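Local coordinates for protein putative uronate isomerase (Thermotoga maritima, PDB 4NAR) that is of unsettled function but may act like the lactate racemases, which interconvert the D and L forms of lactate, at residues A[66-71]-A[96-101]; A[33-38]-A[145-150]. One frame throughout, in Å; residues are numbered along the deposited sequence.

Contact 1: residues A[66-71]-A[96-101]; sequences TLNASG and FHNHEF
N68 gives its backbone N-H to H97 O at 3.0 Å, a good bond in an otherwise loose pairing of strands 63-68 and 94-97; the return bond, H97 N to T66 O, is weak, bent to 119° at the hydrogen. That T66 oxygen also lies in the plane of the H97 imidazole, 3.1 Å from CD2 of H97, while H97 NE2 bonds to H65. T66 and F96 lie side by side, OG1 of T66 meeting the phenyl edge 3.5 Å from CD1 of F96. Threonine suits this place because its methyl CG2 also touches that ring, while OG1 serves H36.

Past the strands the chains part and water takes over. With CG of N68 anti to the backbone N (chi1 -179°), ND2 of N68 comes only to 3.9 Å from OD1 of N98, their amide planes 77° apart. Water 1 bridges them, accepting from N68 ND2 and H99 N and donating to N98 OD1 at 2.7 Å; M76 N holds that same oxygen.

Water 2 similarly joins S70 OG to F101 N. OG of S70 donates to G71 O at 2.7 Å and stands at the edge of the H99 ring, whose one face carries F101 N; H99 NE2 bonds to A171 O. F101 lays CD2 3.2 Å from G71 O and packs on helix 173-186. With an alanine in place of F101, the G71 carbonyl would probably lose its aromatic neighbour and a gap would open against that helix. G71 has a positive phi, easily taken up without a CB, beside a sulfate probably from the crystallisation liquor. Beyond the strand ends, water-bridged polar groups thus replace regular sheet bonding.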
ATOM      1  N   THR A  66      11.153   5.984  15.862  1.00 14.30           N
ATOM      2  CA  THR A  66      10.145   5.738  14.834  1.00 13.68           C
ATOM      3  C   THR A  66      10.721   5.015  13.628  1.00 17.46           C
ATOM      4  O   THR A  66      11.916   5.124  13.346  1.00 21.19           O
ATOM      5  CB  THR A  66       9.402   7.032  14.394  1.00 27.58           C
ATOM      6  OG1 THR A  66       9.981   7.552  13.178  1.00 25.02           O
ATOM      7  CG2 THR A  66       9.414   8.077  15.539  1.00 14.53           C
ATOM      8  N   LEU A  67       9.865   4.267  12.933  1.00 14.03           N
ATOM      9  CA  LEU A  67      10.281   3.482  11.776  1.00 12.38           C
ATOM     10  C   LEU A  67       9.266   3.721  10.669  1.00 20.83           C
ATOM     11  O   LEU A  67       8.048   3.504  10.832  1.00 17.56           O
ATOM     12  CB  LEU A  67      10.338   1.978  12.101  1.00 16.95           C
ATOM     13  CG  LEU A  67      11.415   1.054  11.493  1.00 20.28           C
ATOM     14  CD1 LEU A  67      10.898  -0.369  11.446  1.00 19.61           C
ATOM     15  CD2 LEU A  67      11.930   1.482  10.116  1.00 12.14           C
ATOM     16  N   ASN A  68       9.781   4.182   9.540  1.00 19.67           N
ATOM     17  CA  ASN A  68       8.977   4.408   8.368  1.00 18.66           C
ATOM     18  C   ASN A  68       8.712   3.085   7.659  1.00 13.81           C
ATOM     19  O   ASN A  68       9.637   2.484   7.100  1.00 14.53           O
ATOM     20  CB  ASN A  68       9.719   5.355   7.419  1.00 20.64           C
ATOM     21  CG  ASN A  68       8.916   5.659   6.169  1.00 21.29           C
ATOM     22  OD1 ASN A  68       7.816   6.220   6.247  1.00 21.22           O
ATOM     23  ND2 ASN A  68       9.459   5.284   5.004  1.00 19.87           N
ATOM     24  N   ALA A  69       7.455   2.639   7.673  1.00 14.98           N
ATOM     25  CA  ALA A  69       7.079   1.425   6.945  1.00 20.79           C
ATOM     26  C   ALA A  69       7.045   1.711   5.439  1.00 20.20           C
ATOM     27  O   ALA A  69       5.961   1.876   4.850  1.00 21.08           O
ATOM     28  CB  ALA A  69       5.725   0.896   7.424  1.00 14.75           C
ATOM     29  N   SER A  70       8.223   1.753   4.824  1.00 11.26           N
ATOM     30  CA  SER A  70       8.349   2.203   3.431  1.00 20.41           C
ATOM     31  C   SER A  70       7.882   1.208   2.351  1.00 21.00           C
ATOM     32  O   SER A  70       7.459   1.611   1.252  1.00 24.52           O
ATOM     33  CB  SER A  70       9.810   2.557   3.141  1.00 18.06           C
ATOM     34  OG  SER A  70      10.590   1.368   3.010  1.00 22.18           O
ATOM     35  N   GLY A  71       7.970  -0.084   2.641  1.00 18.24           N
ATOM     36  CA  GLY A  71       7.929  -1.067   1.566  1.00 19.72           C
ATOM     37  C   GLY A  71       9.092  -0.790   0.611  1.00 20.60           C
ATOM     38  O   GLY A  71      10.211  -0.508   1.061  1.00 22.66           O
ATOM     39  N   PHE A  96      14.029   9.348  14.436  1.00 28.69           N
ATOM     40  CA  PHE A  96      13.394   8.835  13.227  1.00 26.62           C
ATOM     41  C   PHE A  96      14.299   7.804  12.569  1.00 23.32           C
ATOM     42  O   PHE A  96      15.523   7.943  12.602  1.00 26.70           O
ATOM     43  CB  PHE A  96      13.151   9.959  12.213  1.00 24.99           C
ATOM     44  CG  PHE A  96      12.324  11.103  12.746  1.00 29.87           C
ATOM     45  CD1 PHE A  96      11.149  10.862  13.452  1.00 29.49           C
ATOM     46  CD2 PHE A  96      12.729  12.434  12.549  1.00 23.65           C
ATOM     47  CE1 PHE A  96      10.373  11.945  13.950  1.00 34.66           C
ATOM     48  CE2 PHE A  96      11.968  13.507  13.034  1.00 25.22           C
ATOM     49  CZ  PHE A  96      10.790  13.269  13.738  1.00 25.76           C
ATOM     50  N   HIS A  97      13.698   6.786  11.954  1.00 19.76           N
ATOM     51  CA  HIS A  97      14.455   5.823  11.159  1.00 17.93           C
ATOM     52  C   HIS A  97      13.734   5.561   9.836  1.00 18.35           C
ATOM     53  O   HIS A  97      12.506   5.395   9.789  1.00 13.13           O
ATOM     54  CB  HIS A  97      14.663   4.482  11.897  1.00 18.11           C
ATOM     55  CG  HIS A  97      15.290   4.616  13.260  1.00 29.03           C
ATOM     56  ND1 HIS A  97      16.650   4.609  13.452  1.00 29.92           N
ATOM     57  CD2 HIS A  97      14.725   4.742  14.488  1.00 28.49           C
ATOM     58  CE1 HIS A  97      16.911   4.732  14.752  1.00 23.29           C
ATOM     59  NE2 HIS A  97      15.767   4.815  15.394  1.00 28.32           N
ATOM     60  N   ASN A  98      14.500   5.533   8.755  1.00 15.40           N
ATOM     61  CA  ASN A  98      13.983   4.960   7.528  1.00 21.16           C
ATOM     62  C   ASN A  98      14.162   3.437   7.566  1.00 19.48           C
ATOM     63  O   ASN A  98      15.047   2.909   8.272  1.00 14.40           O
ATOM     64  CB  ASN A  98      14.680   5.547   6.292  1.00 15.22           C
ATOM     65  CG  ASN A  98      14.068   6.863   5.846  1.00 15.94           C
ATOM     66  OD1 ASN A  98      12.996   6.894   5.231  1.00 20.35           O
ATOM     67  ND2 ASN A  98      14.749   7.964   6.155  1.00 15.15           N
ATOM     68  N   HIS A  99      13.304   2.738   6.826  1.00 19.05           N
ATOM     69  CA  HIS A  99      13.471   1.301   6.610  1.00 19.34           C
ATOM     70  C   HIS A  99      14.528   1.135   5.507  1.00 14.48           C
ATOM     71  O   HIS A  99      14.737   2.055   4.719  1.00 15.33           O
ATOM     72  CB  HIS A  99      12.125   0.663   6.216  1.00 14.79           C
ATOM     73  CG  HIS A  99      12.216  -0.807   5.930  1.00 20.62           C
ATOM     74  ND1 HIS A  99      12.970  -1.671   6.680  1.00 11.76           N
ATOM     75  CD2 HIS A  99      11.617  -1.558   4.958  1.00 11.29           C
ATOM     76  CE1 HIS A  99      12.854  -2.903   6.187  1.00 11.66           C
ATOM     77  NE2 HIS A  99      12.037  -2.849   5.152  1.00 11.38           N
ATOM     78  N   GLU A 100      15.212  -0.013   5.473  1.00 17.41           N
ATOM     79  CA  GLU A 100      16.213  -0.305   4.437  1.00 16.65           C
ATOM     80  C   GLU A 100      15.885  -1.637   3.761  1.00 17.77           C
ATOM     81  O   GLU A 100      16.569  -2.648   3.957  1.00 14.57           O
ATOM     82  CB  GLU A 100      17.616  -0.357   5.035  1.00 15.30           C
ATOM     83  CG  GLU A 100      17.998   0.881   5.813  1.00 19.50           C
ATOM     84  CD  GLU A 100      19.140   0.612   6.772  1.00 28.57           C
ATOM     85  OE1 GLU A 100      20.313   0.659   6.303  1.00 33.42           O
ATOM     86  OE2 GLU A 100      18.863   0.346   7.980  1.00 25.76           O
ATOM     87  N   PHE A 101      14.821  -1.601   2.966  1.00 21.79           N
ATOM     88  CA  PHE A 101      14.196  -2.770   2.355  1.00 20.98           C
ATOM     89  C   PHE A 101      15.229  -3.631   1.624  1.00 24.37           C
ATOM     90  O   PHE A 101      15.172  -4.873   1.648  1.00 13.82           O
ATOM     91  CB  PHE A 101      13.136  -2.258   1.363  1.00 11.81           C
ATOM     92  CG  PHE A 101      12.249  -3.323   0.796  1.00 11.58           C
ATOM     93  CD1 PHE A 101      12.654  -4.075  -0.297  1.00 16.60           C
ATOM     94  CD2 PHE A 101      10.993  -3.554   1.333  1.00 11.40           C
ATOM     95  CE1 PHE A 101      11.830  -5.065  -0.839  1.00 11.71           C
ATOM     96  CE2 PHE A 101      10.161  -4.524   0.797  1.00 12.58           C
ATOM     97  CZ  PHE A 101      10.585  -5.289  -0.292  1.00 14.95           C
TER
HETATM   98  O   HOH W   1      12.198   4.340   4.662  1.00 15.29           O
HETATM   99  O   HOH W   2      13.393   1.022   2.027  1.00 23.83           O

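Contact 2: residues A[33-38]-A[145-150]; sequences LVVHTD and IFFING. With ACT (acetate ion), chain E.
V35 and F147 stand side by side and point the same way, CD1 and CE1 of F147 running past the valine, with CD1 of F147 3.7 Å from CB of V35. On this same face L33 and I145 also run alongside each other, CG2 of I145 4.1 Å from CD2 of L33. Here F147 turns its ring edge-to-face with F245.

The other face is built differently, for V34 meets both its neighbours at a slant. Its CG2 approaches CD1 of F146 obliquely, and with CG1 of V34 anti to the backbone N (chi1 177°) that methyl is carried to 3.8 Å from CD1 of I148. F146 and I148 go on to pack against helix 45-58. Branched and aromatic residues fit such a buried sheet, since both faces are covered and broad apolar surfaces fill them.

The backbones are a regular parallel pair, crossing at -17°. F146 N bonds to L33 O at 2.8 Å, nearly straight (168°). V35 N to F146 O and I148 N to V35 O continue the ladder. Beyond V35 the strands spread, and water 3 accepts from T37 N and donates to I148 O, the water oxygen 2.6 Å from I148 O. T37 OG1 turns to D43, while its methyl stays near I148 O. G150 N donates to an acetate, probably from the crystallisation liquor. An apolar, strongly bonded strand pair therefore opens at its C-terminal end, where the backbone N-H of G150, with R41 and G161, can hold a small anion.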
ATOM      1  N   LEU A  33       8.971   2.039  20.319  1.00 22.45           N
ATOM      2  CA  LEU A  33       9.104   2.132  18.864  1.00 20.71           C
ATOM      3  C   LEU A  33       7.750   2.389  18.217  1.00 21.28           C
ATOM      4  O   LEU A  33       6.761   1.685  18.506  1.00 23.00           O
ATOM      5  CB  LEU A  33       9.717   0.849  18.278  1.00 13.47           C
ATOM      6  CG  LEU A  33       9.853   0.733  16.748  1.00 18.79           C
ATOM      7  CD1 LEU A  33      10.764   1.822  16.184  1.00 14.45           C
ATOM      8  CD2 LEU A  33      10.364  -0.641  16.331  1.00 15.75           C
ATOM      9  N   VAL A  34       7.704   3.391  17.337  1.00 16.68           N
ATOM     10  CA  VAL A  34       6.496   3.661  16.573  1.00 13.02           C
ATOM     11  C   VAL A  34       6.748   3.408  15.095  1.00 15.61           C
ATOM     12  O   VAL A  34       7.548   4.104  14.452  1.00 17.54           O
ATOM     13  CB  VAL A  34       5.948   5.104  16.795  1.00 23.13           C
ATOM     14  CG1 VAL A  34       4.718   5.362  15.908  1.00 16.43           C
ATOM     15  CG2 VAL A  34       5.605   5.324  18.259  1.00 13.96           C
ATOM     16  N   VAL A  35       6.063   2.395  14.566  1.00 16.05           N
ATOM     17  CA  VAL A  35       6.093   2.071  13.146  1.00 19.10           C
ATOM     18  C   VAL A  35       4.894   2.766  12.480  1.00 23.22           C
ATOM     19  O   VAL A  35       3.747   2.609  12.930  1.00 19.74           O
ATOM     20  CB  VAL A  35       6.069   0.527  12.924  1.00 11.42           C
ATOM     21  CG1 VAL A  35       6.090   0.192  11.443  1.00 11.08           C
ATOM     22  CG2 VAL A  35       7.264  -0.142  13.628  1.00 11.62           C
ATOM     23  N   HIS A  36       5.162   3.549  11.428  1.00 19.86           N
ATOM     24  CA  HIS A  36       4.144   4.404  10.811  1.00 18.75           C
ATOM     25  C   HIS A  36       4.167   4.308   9.288  1.00 18.15           C
ATOM     26  O   HIS A  36       5.139   3.815   8.701  1.00 16.33           O
ATOM     27  CB  HIS A  36       4.354   5.877  11.215  1.00 17.52           C
ATOM     28  CG  HIS A  36       5.732   6.397  10.897  1.00 17.48           C
ATOM     29  ND1 HIS A  36       6.057   6.949   9.679  1.00 18.16           N
ATOM     30  CD2 HIS A  36       6.863   6.426  11.647  1.00 12.51           C
ATOM     31  CE1 HIS A  36       7.339   7.295   9.685  1.00 15.83           C
ATOM     32  NE2 HIS A  36       7.846   6.992  10.864  1.00 19.60           N
ATOM     33  N   THR A  37       3.093   4.804   8.666  1.00 17.57           N
ATOM     34  CA  THR A  37       2.971   4.888   7.213  1.00 13.74           C
ATOM     35  C   THR A  37       3.876   6.002   6.678  1.00 19.44           C
ATOM     36  O   THR A  37       4.407   6.824   7.456  1.00 13.99           O
ATOM     37  CB  THR A  37       1.497   5.165   6.793  1.00 20.59           C
ATOM     38  OG1 THR A  37       1.063   6.423   7.334  1.00 17.47           O
ATOM     39  CG2 THR A  37       0.563   4.056   7.300  1.00 11.00           C
ATOM     40  N   ASP A  38       4.052   6.049   5.356  1.00 19.71           N
ATOM     41  CA  ASP A  38       4.987   7.021   4.777  1.00 23.96           C
ATOM     42  C   ASP A  38       4.247   8.178   4.089  1.00 23.52           C
ATOM     43  O   ASP A  38       3.012   8.261   4.178  1.00 17.40           O
ATOM     44  CB  ASP A  38       5.997   6.347   3.836  1.00 19.40           C
ATOM     45  CG  ASP A  38       5.334   5.711   2.621  1.00 25.41           C
ATOM     46  OD1 ASP A  38       4.079   5.743   2.569  1.00 24.42           O
ATOM     47  OD2 ASP A  38       6.056   5.173   1.731  1.00 22.23           O
ATOM     48  N   ILE A 145       5.870  -1.566  21.157  1.00 17.81           N
ATOM     49  CA  ILE A 145       5.935  -1.213  19.754  1.00 15.96           C
ATOM     50  C   ILE A 145       4.524  -0.901  19.285  1.00 18.21           C
ATOM     51  O   ILE A 145       3.613  -1.724  19.433  1.00 18.70           O
ATOM     52  CB  ILE A 145       6.503  -2.348  18.915  1.00 12.85           C
ATOM     53  CG1 ILE A 145       7.841  -2.808  19.496  1.00 19.13           C
ATOM     54  CG2 ILE A 145       6.680  -1.879  17.474  1.00 15.53           C
ATOM     55  CD1 ILE A 145       8.569  -3.833  18.635  1.00 18.02           C
ATOM     56  N   PHE A 146       4.349   0.290  18.722  1.00 19.60           N
ATOM     57  CA  PHE A 146       3.043   0.762  18.298  1.00 15.65           C
ATOM     58  C   PHE A 146       3.036   0.843  16.796  1.00 15.50           C
ATOM     59  O   PHE A 146       3.844   1.546  16.202  1.00 22.72           O
ATOM     60  CB  PHE A 146       2.794   2.145  18.882  1.00 19.31           C
ATOM     61  CG  PHE A 146       2.949   2.197  20.375  1.00 19.69           C
ATOM     62  CD1 PHE A 146       4.137   2.625  20.945  1.00 21.67           C
ATOM     63  CD2 PHE A 146       1.905   1.798  21.213  1.00 19.72           C
ATOM     64  CE1 PHE A 146       4.286   2.670  22.332  1.00 25.96           C
ATOM     65  CE2 PHE A 146       2.047   1.835  22.591  1.00 18.07           C
ATOM     66  CZ  PHE A 146       3.240   2.276  23.153  1.00 20.47           C
ATOM     67  N   PHE A 147       2.139   0.106  16.173  1.00 17.81           N
ATOM     68  CA  PHE A 147       2.037   0.144  14.730  1.00 19.15           C
ATOM     69  C   PHE A 147       0.786   0.961  14.370  1.00 18.55           C
ATOM     70  O   PHE A 147      -0.343   0.494  14.565  1.00 22.67           O
ATOM     71  CB  PHE A 147       1.887  -1.269  14.166  1.00 11.47           C
ATOM     72  CG  PHE A 147       3.046  -2.195  14.466  1.00 19.45           C
ATOM     73  CD1 PHE A 147       4.016  -2.458  13.495  1.00 16.24           C
ATOM     74  CD2 PHE A 147       3.146  -2.846  15.707  1.00 20.80           C
ATOM     75  CE1 PHE A 147       5.082  -3.343  13.759  1.00 16.84           C
ATOM     76  CE2 PHE A 147       4.199  -3.724  15.979  1.00 13.39           C
ATOM     77  CZ  PHE A 147       5.163  -3.979  15.003  1.00 16.15           C
ATOM     78  N   ILE A 148       0.980   2.175  13.859  1.00 17.45           N
ATOM     79  CA  ILE A 148      -0.145   2.990  13.413  1.00 17.00           C
ATOM     80  C   ILE A 148      -0.359   2.694  11.928  1.00 18.13           C
ATOM     81  O   ILE A 148       0.395   3.157  11.056  1.00 16.35           O
ATOM     82  CB  ILE A 148       0.118   4.500  13.623  1.00 17.00           C
ATOM     83  CG1 ILE A 148       0.585   4.762  15.061  1.00 21.08           C
ATOM     84  CG2 ILE A 148      -1.131   5.311  13.291  1.00 24.00           C
ATOM     85  CD1 ILE A 148       1.042   6.195  15.317  1.00 22.19           C
ATOM     86  N   ASN A 149      -1.376   1.897  11.631  1.00 18.89           N
ATOM     87  CA  ASN A 149      -1.619   1.490  10.250  1.00 17.36           C
ATOM     88  C   ASN A 149      -2.977   2.017   9.775  1.00 12.62           C
ATOM     89  O   ASN A 149      -3.749   2.548  10.571  1.00 17.76           O
ATOM     90  CB  ASN A 149      -1.538  -0.039  10.151  1.00 17.28           C
ATOM     91  CG  ASN A 149      -2.431  -0.740  11.185  1.00 19.57           C
ATOM     92  OD1 ASN A 149      -3.541  -1.171  10.857  1.00 21.28           O
ATOM     93  ND2 ASN A 149      -1.941  -0.866  12.434  1.00 16.38           N
ATOM     94  N   GLY A 150      -3.278   1.876   8.492  1.00 20.52           N
ATOM     95  CA  GLY A 150      -4.527   2.394   7.964  1.00 22.42           C
ATOM     96  C   GLY A 150      -5.157   1.456   6.953  1.00 24.98           C
ATOM     97  O   GLY A 150      -4.443   0.809   6.148  1.00 17.22           O
TER
HETATM   98  C   ACT E 504      -0.357  -0.076   5.903  1.00 20.89           C
HETATM   99  O   ACT E 504      -0.990  -0.830   5.143  1.00 31.92           O
HETATM  100  OXT ACT E 504      -1.023   0.370   6.854  1.00 16.88           O
HETATM  101  CH3 ACT E 504       1.093   0.255   5.667  1.00 37.02           C
HETATM  102  O   HOH W   3       1.220   5.613  10.535  1.00 23.95           O

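In the fold
From the N terminus the chain passes strand 5-6 and helix 12-24 before entering strand 31-36, then crosses by helix 45-58 to strand 63-68. Helix 78-85 brings it to strand 94-97, where contact 1 closes the short beta-alpha-beta unit. Much later strand 144-150 returns to the other side of strand 31-36, and contact 2 closes a far longer loop with contact 1 nested inside it. The two touch directly: L67 N and A69 N probably bond to V34 O and H36 O, so four neighbouring strands run in the order 144-150, 31-36, 63-68, 94-97. Contact 1 thus lies at an outermost strand of the mixed sheet, contact 2 in its interior, their centres about 10 Å apart.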